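Local coordinates for protein phosphopantetheine adenylyltransferase (Archaeoglobus fulgidus, PDB 3DO8) that probably transfers an adenylyl group from ATP to 4'-phosphopantetheine, giving dephospho-CoA and pyrophosphate in coenzyme A biosynthesis, at residues 18-23 with 59-64; 95-100 with 115-120; 22-25 with 30-33; 90-93 with 99-102. All coordinates share one frame; numbering follows the deposited sequence.

Contact 1: residues 18-23 with 59-64; sequences KLIDVA and KRYVMR
With CG1 of Ile20 anti to the carbonyl carbon (chi1 -72°), the CG2 methyl comes to face Val62, and an extended second torsion carries CD1 outward from the helix toward Tyr61. On the facing helix Val62 has CG1 anti to its backbone N (chi1 174°), which leaves CG2 beside the N, where it meets Ile20. The methyls CG2 of Ile20 and CG2 of Val62 meet at 3.9 Å, the two side chains slanting across each other. The other branch is a little looser: Ile20 CD1 comes to 4.2 Å from Tyr61 CD2, set obliquely to the ring, and the isoleucine branch and the ring pass alongside, pointing opposite ways. Ile20 and Val62 also have the closest backbones, CA to CA 8.1 Å, and no hydrogen bond joins the two segments. Only apolar carbon atoms meet, and all three residues are buried. Just beyond this apolar contact the carboxylate of Asp21 takes a hydrogen bond from Tyr66 at the end of helix 51-66, a polar tie between the same two helices; it also has a salt bridge with Lys25 and a hydrogen bond with Tyr89 of the second subunit. Beneath, Ile20 also rests on Leu5 of strand 3-7. One branched residue pressed against two neighbours of the next helix joins helices 14-27 and 51-66 side by side on one face of the parallel sheet, as in the Rossmann-like fold of the nucleotidyltransferases.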
loop_
_atom_site.group_PDB
_atom_site.type_symbol
_atom_site.label_atom_id
_atom_site.label_comp_id
_atom_site.label_asym_id
_atom_site.label_seq_id
_atom_site.Cartn_x
_atom_site.Cartn_y
_atom_site.Cartn_z
ATOM N N LYS A 18 3.066 -9.616 -4.087
ATOM C CA LYS A 18 2.202 -8.447 -3.919
ATOM C C LYS A 18 2.974 -7.295 -3.297
ATOM O O LYS A 18 2.849 -6.144 -3.726
ATOM C CB LYS A 18 0.977 -8.777 -3.094
ATOM C CG LYS A 18 0.017 -9.745 -3.767
ATOM C CD LYS A 18 -1.107 -10.210 -2.848
ATOM C CE LYS A 18 -2.218 -10.896 -3.659
ATOM N NZ LYS A 18 -3.310 -11.296 -2.738
ATOM N N LEU A 19 3.764 -7.597 -2.278
ATOM C CA LEU A 19 4.568 -6.565 -1.630
ATOM C C LEU A 19 5.504 -5.900 -2.649
ATOM O O LEU A 19 5.668 -4.675 -2.673
ATOM C CB LEU A 19 5.415 -7.164 -0.514
ATOM C CG LEU A 19 4.749 -7.748 0.718
ATOM C CD1 LEU A 19 5.799 -7.990 1.841
ATOM C CD2 LEU A 19 3.624 -6.848 1.177
ATOM N N ILE A 20 6.166 -6.736 -3.436
ATOM C CA ILE A 20 7.124 -6.258 -4.417
ATOM C C ILE A 20 6.417 -5.383 -5.455
ATOM O O ILE A 20 6.948 -4.320 -5.860
ATOM C CB ILE A 20 7.882 -7.449 -5.093
ATOM C CG1 ILE A 20 8.865 -8.062 -4.100
ATOM C CG2 ILE A 20 8.619 -7.020 -6.362
ATOM C CD1 ILE A 20 9.377 -9.456 -4.448
ATOM N N ASP A 21 5.220 -5.802 -5.893
ATOM C CA ASP A 21 4.482 -5.030 -6.911
ATOM C C ASP A 21 4.162 -3.644 -6.355
ATOM O O ASP A 21 4.315 -2.639 -7.021
ATOM C CB ASP A 21 3.172 -5.722 -7.287
ATOM C CG ASP A 21 2.519 -5.103 -8.511
ATOM O OD1 ASP A 21 3.176 -5.095 -9.581
ATOM O OD2 ASP A 21 1.340 -4.631 -8.397
ATOM N N VAL A 22 3.648 -3.608 -5.139
ATOM C CA VAL A 22 3.274 -2.326 -4.522
ATOM C C VAL A 22 4.544 -1.458 -4.382
ATOM O O VAL A 22 4.545 -0.293 -4.736
ATOM C CB VAL A 22 2.533 -2.522 -3.154
ATOM C CG1 VAL A 22 2.442 -1.211 -2.381
ATOM C CG2 VAL A 22 1.169 -3.180 -3.367
ATOM N N ALA A 23 5.632 -2.034 -3.891
ATOM C CA ALA A 23 6.857 -1.267 -3.670
ATOM C C ALA A 23 7.375 -0.676 -4.981
ATOM O O ALA A 23 7.788 0.476 -5.016
ATOM C CB ALA A 23 7.932 -2.114 -3.004
ATOM N N LYS A 59 16.120 -11.148 -6.997
ATOM C CA LYS A 59 16.667 -10.414 -8.143
ATOM C C LYS A 59 16.146 -10.956 -9.468
ATOM O O LYS A 59 15.734 -10.169 -10.338
ATOM C CB LYS A 59 18.193 -10.414 -8.118
ATOM C CG LYS A 59 18.756 -9.458 -7.088
ATOM C CD LYS A 59 20.260 -9.250 -7.296
ATOM C CE LYS A 59 21.024 -10.435 -6.930
ATOM N NZ LYS A 59 22.513 -10.206 -7.193
ATOM N N ARG A 60 16.116 -12.287 -9.615
ATOM C CA ARG A 60 15.684 -12.872 -10.880
ATOM C C ARG A 60 14.218 -12.644 -11.140
ATOM O O ARG A 60 13.783 -12.457 -12.286
ATOM C CB ARG A 60 15.971 -14.357 -10.931
ATOM C CG ARG A 60 17.410 -14.672 -11.045
ATOM C CD ARG A 60 17.583 -16.133 -11.479
ATOM N NE ARG A 60 18.967 -16.557 -11.283
ATOM C CZ ARG A 60 19.406 -17.231 -10.224
ATOM N NH1 ARG A 60 18.566 -17.563 -9.239
ATOM N NH2 ARG A 60 20.692 -17.543 -10.146
ATOM N N TYR A 61 13.441 -12.717 -10.064
ATOM C CA TYR A 61 11.979 -12.496 -10.147
ATOM C C TYR A 61 11.697 -11.064 -10.609
ATOM O O TYR A 61 10.920 -10.818 -11.546
ATOM C CB TYR A 61 11.285 -12.796 -8.807
ATOM C CG TYR A 61 9.855 -12.341 -8.852
ATOM C CD1 TYR A 61 8.901 -13.088 -9.519
ATOM C CD2 TYR A 61 9.462 -11.123 -8.291
ATOM C CE1 TYR A 61 7.625 -12.662 -9.632
ATOM C CE2 TYR A 61 8.149 -10.673 -8.381
ATOM C CZ TYR A 61 7.224 -11.465 -9.063
ATOM O OH TYR A 61 5.920 -11.103 -9.235
ATOM N N VAL A 62 12.319 -10.101 -9.934
ATOM C CA VAL A 62 12.160 -8.695 -10.307
ATOM C C VAL A 62 12.635 -8.403 -11.746
ATOM O O VAL A 62 11.968 -7.680 -12.490
ATOM C CB VAL A 62 12.802 -7.765 -9.270
ATOM C CG1 VAL A 62 12.761 -6.305 -9.760
ATOM C CG2 VAL A 62 12.069 -7.961 -7.897
ATOM N N MET A 63 13.777 -8.957 -12.140
ATOM C CA MET A 63 14.236 -8.797 -13.523
ATOM C C MET A 63 13.199 -9.328 -14.504
ATOM O O MET A 63 12.843 -8.646 -15.467
ATOM C CB MET A 63 15.584 -9.488 -13.739
ATOM C CG MET A 63 16.120 -9.353 -15.171
ATOM S SD MET A 63 16.376 -7.624 -15.807
ATOM C CE MET A 63 17.658 -7.541 -14.852
ATOM N N ARG A 64 12.733 -10.552 -14.248
ATOM C CA ARG A 64 11.772 -11.240 -15.125
ATOM C C ARG A 64 10.456 -10.477 -15.313
ATOM O O ARG A 64 9.961 -10.375 -16.439
ATOM C CB ARG A 64 11.518 -12.637 -14.561
ATOM C CG ARG A 64 10.747 -13.583 -15.426
ATOM C CD ARG A 64 11.021 -15.052 -15.030
ATOM N NE ARG A 64 10.727 -15.386 -13.620
ATOM C CZ ARG A 64 11.626 -15.453 -12.621
ATOM N NH1 ARG A 64 12.908 -15.183 -12.843
ATOM N NH2 ARG A 64 11.234 -15.792 -11.373
#

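Contact 2: residues 95-100 with 115-120; sequences ETYEMA and ITIVKV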
loop_
_atom_site.group_PDB
_atom_site.type_symbol
_atom_site.label_atom_id
_atom_site.label_comp_id
_atom_site.label_asym_id
_atom_site.label_seq_id
_atom_site.Cartn_x
_atom_site.Cartn_y
_atom_site.Cartn_z
ATOM N N GLU A 95 2.559 -9.441 8.842
ATOM C CA GLU A 95 3.584 -10.069 9.662
ATOM C C GLU A 95 4.680 -9.093 10.069
ATOM O O GLU A 95 5.381 -9.310 11.083
ATOM C CB GLU A 95 4.236 -11.239 8.916
ATOM C CG GLU A 95 3.309 -12.421 8.681
ATOM C CD GLU A 95 4.013 -13.590 7.997
ATOM O OE1 GLU A 95 5.262 -13.542 7.813
ATOM O OE2 GLU A 95 3.319 -14.574 7.641
ATOM N N THR A 96 4.818 -8.013 9.305
ATOM C CA THR A 96 5.902 -7.043 9.561
ATOM C C THR A 96 5.367 -5.644 9.959
ATOM O O THR A 96 6.133 -4.699 10.186
ATOM C CB THR A 96 6.863 -6.965 8.354
ATOM O OG1 THR A 96 6.125 -6.733 7.151
ATOM C CG2 THR A 96 7.637 -8.281 8.204
ATOM N N TYR A 97 4.056 -5.526 10.106
ATOM C CA TYR A 97 3.450 -4.228 10.425
ATOM C C TYR A 97 3.799 -3.728 11.840
ATOM O O TYR A 97 4.098 -2.549 12.037
ATOM C CB TYR A 97 1.942 -4.306 10.219
ATOM C CG TYR A 97 1.183 -3.047 10.540
ATOM C CD1 TYR A 97 1.351 -1.880 9.813
ATOM C CD2 TYR A 97 0.282 -3.019 11.570
ATOM C CE1 TYR A 97 0.655 -0.729 10.118
ATOM C CE2 TYR A 97 -0.422 -1.878 11.877
ATOM C CZ TYR A 97 -0.241 -0.731 11.143
ATOM O OH TYR A 97 -0.949 0.400 11.458
ATOM N N GLU A 98 3.787 -4.623 12.832
ATOM C CA GLU A 98 4.148 -4.187 14.177
ATOM C C GLU A 98 5.574 -3.638 14.187
ATOM O O GLU A 98 5.862 -2.644 14.879
ATOM C CB GLU A 98 3.980 -5.330 15.178
ATOM C CG GLU A 98 2.514 -5.582 15.480
ATOM C CD GLU A 98 2.265 -6.892 16.237
ATOM O OE1 GLU A 98 2.515 -7.969 15.661
ATOM O OE2 GLU A 98 1.821 -6.828 17.393
ATOM N N MET A 99 6.470 -4.257 13.421
ATOM C CA MET A 99 7.857 -3.804 13.398
ATOM C C MET A 99 7.923 -2.431 12.718
ATOM O O MET A 99 8.717 -1.570 13.129
ATOM C CB MET A 99 8.792 -4.792 12.724
ATOM C CG MET A 99 10.275 -4.366 12.748
ATOM S SD MET A 99 11.052 -4.474 14.403
ATOM C CE MET A 99 12.223 -3.099 14.346
ATOM N N ALA A 100 7.104 -2.214 11.692
ATOM C CA ALA A 100 7.020 -0.877 11.060
ATOM C C ALA A 100 6.627 0.202 12.069
ATOM O O ALA A 100 7.174 1.295 12.081
ATOM C CB ALA A 100 6.008 -0.887 9.945
ATOM N N ILE A 115 8.347 7.647 8.511
ATOM C CA ILE A 115 8.114 7.075 7.174
ATOM C C ILE A 115 6.627 6.728 7.044
ATOM O O ILE A 115 6.016 6.256 7.999
ATOM C CB ILE A 115 8.953 5.767 6.996
ATOM C CG1 ILE A 115 10.463 5.978 7.305
ATOM C CG2 ILE A 115 8.752 5.167 5.596
ATOM C CD1 ILE A 115 11.211 4.705 7.446
ATOM N N THR A 116 6.048 6.940 5.866
ATOM C CA THR A 116 4.655 6.509 5.643
ATOM C C THR A 116 4.598 4.983 5.490
ATOM O O THR A 116 5.185 4.443 4.562
ATOM C CB THR A 116 4.024 7.204 4.430
ATOM O OG1 THR A 116 3.986 8.611 4.689
ATOM C CG2 THR A 116 2.592 6.716 4.221
ATOM N N ILE A 117 3.871 4.324 6.387
ATOM C CA ILE A 117 3.727 2.881 6.349
ATOM C C ILE A 117 2.591 2.513 5.415
ATOM O O ILE A 117 1.440 3.042 5.525
ATOM C CB ILE A 117 3.486 2.280 7.749
ATOM C CG1 ILE A 117 4.663 2.629 8.687
ATOM C CG2 ILE A 117 3.272 0.768 7.690
ATOM C CD1 ILE A 117 4.434 2.297 10.157
ATOM N N VAL A 118 2.919 1.576 4.526
ATOM C CA VAL A 118 1.979 1.033 3.545
ATOM C C VAL A 118 1.836 -0.462 3.829
ATOM O O VAL A 118 2.743 -1.240 3.564
ATOM C CB VAL A 118 2.453 1.309 2.085
ATOM C CG1 VAL A 118 1.451 0.685 1.076
ATOM C CG2 VAL A 118 2.698 2.819 1.900
ATOM N N LYS A 119 0.714 -0.844 4.447
ATOM C CA LYS A 119 0.498 -2.210 4.858
ATOM C C LYS A 119 -0.297 -2.910 3.789
ATOM O O LYS A 119 -1.416 -2.519 3.465
ATOM C CB LYS A 119 -0.295 -2.262 6.155
ATOM C CG LYS A 119 -0.475 -3.652 6.708
ATOM C CD LYS A 119 -1.458 -3.598 7.852
ATOM C CE LYS A 119 -1.680 -4.956 8.476
ATOM N NZ LYS A 119 -3.155 -5.249 8.611
ATOM N N VAL A 120 0.282 -3.948 3.236
ATOM C CA VAL A 120 -0.389 -4.719 2.184
ATOM C C VAL A 120 -0.921 -5.985 2.846
ATOM O O VAL A 120 -0.141 -6.807 3.350
ATOM C CB VAL A 120 0.592 -5.058 1.087
ATOM C CG1 VAL A 120 -0.040 -5.928 -0.029
ATOM C CG2 VAL A 120 1.252 -3.748 0.553
#
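The hydroxyl of Tyr97, whose ring lies against Lys119, is gripped from across the dimer: it hydrogen-bonds to Asp121 of the second subunit and, weakly, to Lys119 of that subunit. Within the chain, Lys119 lays its aliphatic part over one face of the Tyr97 ring, a CH-pi contact with CD 18° off the ring normal. It is shifted toward the rim, where CD lies 3.8 Å from CG of Tyr97. The two side chains run at about a right angle. Lys119 is extended as far as CE and then bends at its last torsion (-131°), its ammonium making a salt bridge with Asp121 of its own chain; toward the ring it adds at most a weak cation-pi attraction, NZ being 5.4 Å from the centroid. Ile117 comes at the ring's edge instead, its CG2 3.9 Å from Tyr97 CE1. Its other branch reaches down the helix, where CD1 packs 3.6 Å from Ala100 CB and 3.5 Å from Ala100 O. The chemistry is thus graded: methyl contacts at the buried end give way to an aromatic ring and an alkyl chain whose polar tips are committed to carboxylates, so the same pair that joins helix to strand also helps to join the subunits.

Contact 3: residues 22-25 with 30-33; sequences VAIK and DITI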
loop_
_atom_site.group_PDB
_atom_site.type_symbol
_atom_site.label_atom_id
_atom_site.label_comp_id
_atom_site.label_asym_id
_atom_site.label_seq_id
_atom_site.Cartn_x
_atom_site.Cartn_y
_atom_site.Cartn_z
ATOM N N VAL A 22 3.648 -3.608 -5.139
ATOM C CA VAL A 22 3.274 -2.326 -4.522
ATOM C C VAL A 22 4.544 -1.458 -4.382
ATOM O O VAL A 22 4.545 -0.293 -4.736
ATOM C CB VAL A 22 2.533 -2.522 -3.154
ATOM C CG1 VAL A 22 2.442 -1.211 -2.381
ATOM C CG2 VAL A 22 1.169 -3.180 -3.367
ATOM N N ALA A 23 5.632 -2.034 -3.891
ATOM C CA ALA A 23 6.857 -1.267 -3.670
ATOM C C ALA A 23 7.375 -0.676 -4.981
ATOM O O ALA A 23 7.788 0.476 -5.016
ATOM C CB ALA A 23 7.932 -2.114 -3.004
ATOM N N ILE A 24 7.370 -1.464 -6.063
ATOM C CA ILE A 24 7.870 -0.994 -7.342
ATOM C C ILE A 24 6.964 0.047 -7.980
ATOM O O ILE A 24 7.445 1.006 -8.595
ATOM C CB ILE A 24 8.176 -2.169 -8.304
ATOM C CG1 ILE A 24 9.339 -2.987 -7.718
ATOM C CG2 ILE A 24 8.493 -1.648 -9.677
ATOM C CD1 ILE A 24 9.730 -4.271 -8.475
ATOM N N LYS A 25 5.659 -0.128 -7.842
ATOM C CA LYS A 25 4.732 0.871 -8.317
ATOM C C LYS A 25 4.939 2.187 -7.567
ATOM O O LYS A 25 4.877 3.269 -8.173
ATOM C CB LYS A 25 3.288 0.347 -8.272
ATOM C CG LYS A 25 3.035 -0.672 -9.396
ATOM C CD LYS A 25 1.725 -1.404 -9.319
ATOM C CE LYS A 25 1.540 -2.251 -10.588
ATOM N NZ LYS A 25 0.455 -3.248 -10.460
ATOM N N ASP A 30 13.818 3.240 -7.359
ATOM C CA ASP A 30 14.275 3.931 -6.148
ATOM C C ASP A 30 13.742 3.158 -4.960
ATOM O O ASP A 30 13.118 3.713 -4.062
ATOM C CB ASP A 30 13.727 5.373 -6.149
ATOM C CG ASP A 30 14.500 6.339 -5.235
ATOM O OD1 ASP A 30 15.411 5.909 -4.498
ATOM O OD2 ASP A 30 14.157 7.565 -5.265
ATOM N N ILE A 31 13.956 1.868 -4.984
ATOM C CA ILE A 31 13.551 0.971 -3.899
ATOM C C ILE A 31 14.803 0.258 -3.427
ATOM O O ILE A 31 15.762 0.076 -4.182
ATOM C CB ILE A 31 12.516 -0.062 -4.335
ATOM C CG1 ILE A 31 13.072 -1.068 -5.362
ATOM C CG2 ILE A 31 11.281 0.632 -4.931
ATOM C CD1 ILE A 31 12.094 -2.188 -5.609
ATOM N N THR A 32 14.756 -0.132 -2.168
ATOM C CA THR A 32 15.749 -1.000 -1.572
ATOM C C THR A 32 15.024 -2.162 -0.988
ATOM O O THR A 32 14.087 -1.966 -0.189
ATOM C CB THR A 32 16.551 -0.273 -0.485
ATOM O OG1 THR A 32 17.156 0.892 -1.059
ATOM C CG2 THR A 32 17.620 -1.128 0.052
ATOM N N ILE A 33 15.416 -3.373 -1.413
ATOM C CA ILE A 33 14.865 -4.588 -0.877
ATOM C C ILE A 33 15.878 -5.195 0.098
ATOM O O ILE A 33 16.979 -5.578 -0.310
ATOM C CB ILE A 33 14.519 -5.639 -1.977
ATOM C CG1 ILE A 33 13.572 -5.032 -3.031
ATOM C CG2 ILE A 33 13.908 -6.863 -1.317
ATOM C CD1 ILE A 33 13.136 -6.036 -4.100
#
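Ile24 and Ile31 lie aslant to each other, and the contact is made where the middle of one side chain receives the end of the other: CD1 of Ile31 comes to 3.6 Å from CG1 of Ile24. The CB of Ile31 points toward the helix, whereas Ile24 leaves its helix more tangentially and offers its flank. The first torsion of Ile31 explains the rest. With CG1 placed between the backbone N and the carbonyl carbon (chi1 66°), the longer branch is sent toward Ile24 and the CG2 methyl is turned to the helix backbone, where it sits 3.5 Å from Ala23 O. Ile31 therefore straddles two successive helix residues, one branch on a side chain and the other on a carbonyl oxygen. That oxygen is Ala23's part in the contact; its methyl stands off from Ile31 and packs on Val3 and Leu5 of strand 3-7. No hydrogen bond crosses between the segments, and every residue that touches is buried. Ile24 continues the apolar layer outward to Val62 and Tyr66 of helix 51-66, while Ile31 leans on Val3 of the adjacent strand. Residues 22-25 and 30-33 flank the short connection from helix to strand, and their packing closes the second half of the beta-alpha-beta crossover formed by strand 3-7, helix 14-27 and strand 31-36, the opening unit of the Rossmann-like nucleotidyltransferase fold.

Contact 4: residues 90-93 with 99-102; sequences LVVS and MALK
Leu90 and Val92, alternate residues of one strand, close on the single methyl of Ala100, and this is where the contact is tight. Leu90 CD2 reaches 3.9 Å from Ala100 CB and 4.0 Å from Ala100 CA, while Val92 CG1 lies 4.0 Å from the same CB. The small residue lets the helix settle over the strand, with the CA atoms of Val92 and Ala100 7.3 Å apart. Leu90 sends its CG anti to the backbone N (chi1 174°), which projects the branch well out from the sheet; Val92 needs no such extension, its CB already pointing toward the helix. The rest of the helix segment turns from the strand. Met99 leads its sulfur end away toward Tyr79, Leu101 points its CB away from residues 90-93 and meets Ile117 of the neighbouring edge strand, and Lys102 lies on the exposed side. No hydrogen bond runs between the segments. Behind the tight part, strand 89-92 is flanked by strand 3-7, where Val91 is hydrogen-bonded to Ala4 through the backbone, and by strand 116-121. Helix 97-110 lies over the face made by Leu90 and Val92, with Ile103 and Tyr97 extending the cover, and Leu101 also meets Asp121 of the second subunit.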
loop_
_atom_site.group_PDB
_atom_site.type_symbol
_atom_site.label_atom_id
_atom_site.label_comp_id
_atom_site.label_asym_id
_atom_site.label_seq_id
_atom_site.Cartn_x
_atom_site.Cartn_y
_atom_site.Cartn_z
ATOM N N LEU A 90 7.394 2.739 3.549
ATOM C CA LEU A 90 7.845 1.448 4.031
ATOM C C LEU A 90 6.692 0.486 3.799
ATOM O O LEU A 90 5.604 0.652 4.381
ATOM C CB LEU A 90 8.169 1.525 5.523
ATOM C CG LEU A 90 8.528 0.228 6.296
ATOM C CD1 LEU A 90 9.600 -0.649 5.635
ATOM C CD2 LEU A 90 8.877 0.577 7.785
ATOM N N VAL A 91 6.911 -0.466 2.905
ATOM C CA VAL A 91 5.897 -1.407 2.467
ATOM C C VAL A 91 6.062 -2.684 3.287
ATOM O O VAL A 91 7.148 -3.272 3.301
ATOM C CB VAL A 91 5.997 -1.738 0.954
ATOM C CG1 VAL A 91 5.001 -2.890 0.608
ATOM C CG2 VAL A 91 5.711 -0.480 0.148
ATOM N N VAL A 92 4.978 -3.078 3.960
ATOM C CA VAL A 92 4.985 -4.188 4.903
ATOM C C VAL A 92 3.746 -5.064 4.752
ATOM O O VAL A 92 2.802 -4.696 4.112
ATOM C CB VAL A 92 5.093 -3.681 6.376
ATOM C CG1 VAL A 92 6.433 -3.005 6.557
ATOM C CG2 VAL A 92 3.957 -2.775 6.739
ATOM N N SER A 93 3.817 -6.255 5.326
ATOM C CA SER A 93 2.714 -7.194 5.358
ATOM C C SER A 93 2.161 -7.214 6.770
ATOM O O SER A 93 2.694 -6.553 7.657
ATOM C CB SER A 93 3.221 -8.576 5.004
ATOM O OG SER A 93 3.964 -9.114 6.064
ATOM N N MET A 99 6.470 -4.257 13.421
ATOM C CA MET A 99 7.857 -3.804 13.398
ATOM C C MET A 99 7.923 -2.431 12.718
ATOM O O MET A 99 8.717 -1.570 13.129
ATOM C CB MET A 99 8.792 -4.792 12.724
ATOM C CG MET A 99 10.275 -4.366 12.748
ATOM S SD MET A 99 11.052 -4.474 14.403
ATOM C CE MET A 99 12.223 -3.099 14.346
ATOM N N ALA A 100 7.104 -2.214 11.692
ATOM C CA ALA A 100 7.020 -0.877 11.060
ATOM C C ALA A 100 6.627 0.202 12.069
ATOM O O ALA A 100 7.174 1.295 12.081
ATOM C CB ALA A 100 6.008 -0.887 9.945
ATOM N N LEU A 101 5.633 -0.086 12.897
ATOM C CA LEU A 101 5.249 0.891 13.915
ATOM C C LEU A 101 6.417 1.174 14.863
ATOM O O LEU A 101 6.657 2.319 15.233
ATOM C CB LEU A 101 4.046 0.421 14.709
ATOM C CG LEU A 101 2.760 0.260 13.872
ATOM C CD1 LEU A 101 1.700 -0.418 14.764
ATOM C CD2 LEU A 101 2.273 1.581 13.280
ATOM N N LYS A 102 7.146 0.128 15.213
ATOM C CA LYS A 102 8.343 0.246 16.081
ATOM C C LYS A 102 9.441 1.111 15.421
ATOM O O LYS A 102 10.092 1.957 16.081
ATOM C CB LYS A 102 8.879 -1.140 16.473
ATOM C CG LYS A 102 10.101 -1.145 17.355
ATOM C CD LYS A 102 9.794 -0.626 18.712
ATOM C CE LYS A 102 10.819 -1.108 19.734
ATOM N NZ LYS A 102 10.418 -0.671 21.092
#

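In the fold
Contacts 1 and 3 both use helix 14-27, while contacts 2 and 4 share Ala100 on helix 97-110. The touching residues of contacts 1, 3 and 4 are all buried and essentially apolar, with a backbone oxygen entering in contact 3. Contact 2 is only partly buried and alone brings in an aromatic face and polar tips, one of them an ammonium, as suits strand 116-121 at the edge within the chain, where an antiparallel strand of the second subunit continues the sheet. Neighbouring strands tie contacts 2 and 4, Val118 N lying 2.8 Å from Leu90 O. Helix 14-27 reaches the same strands from the other face, where Val22 packs on Val118 and Ala23 on Val91.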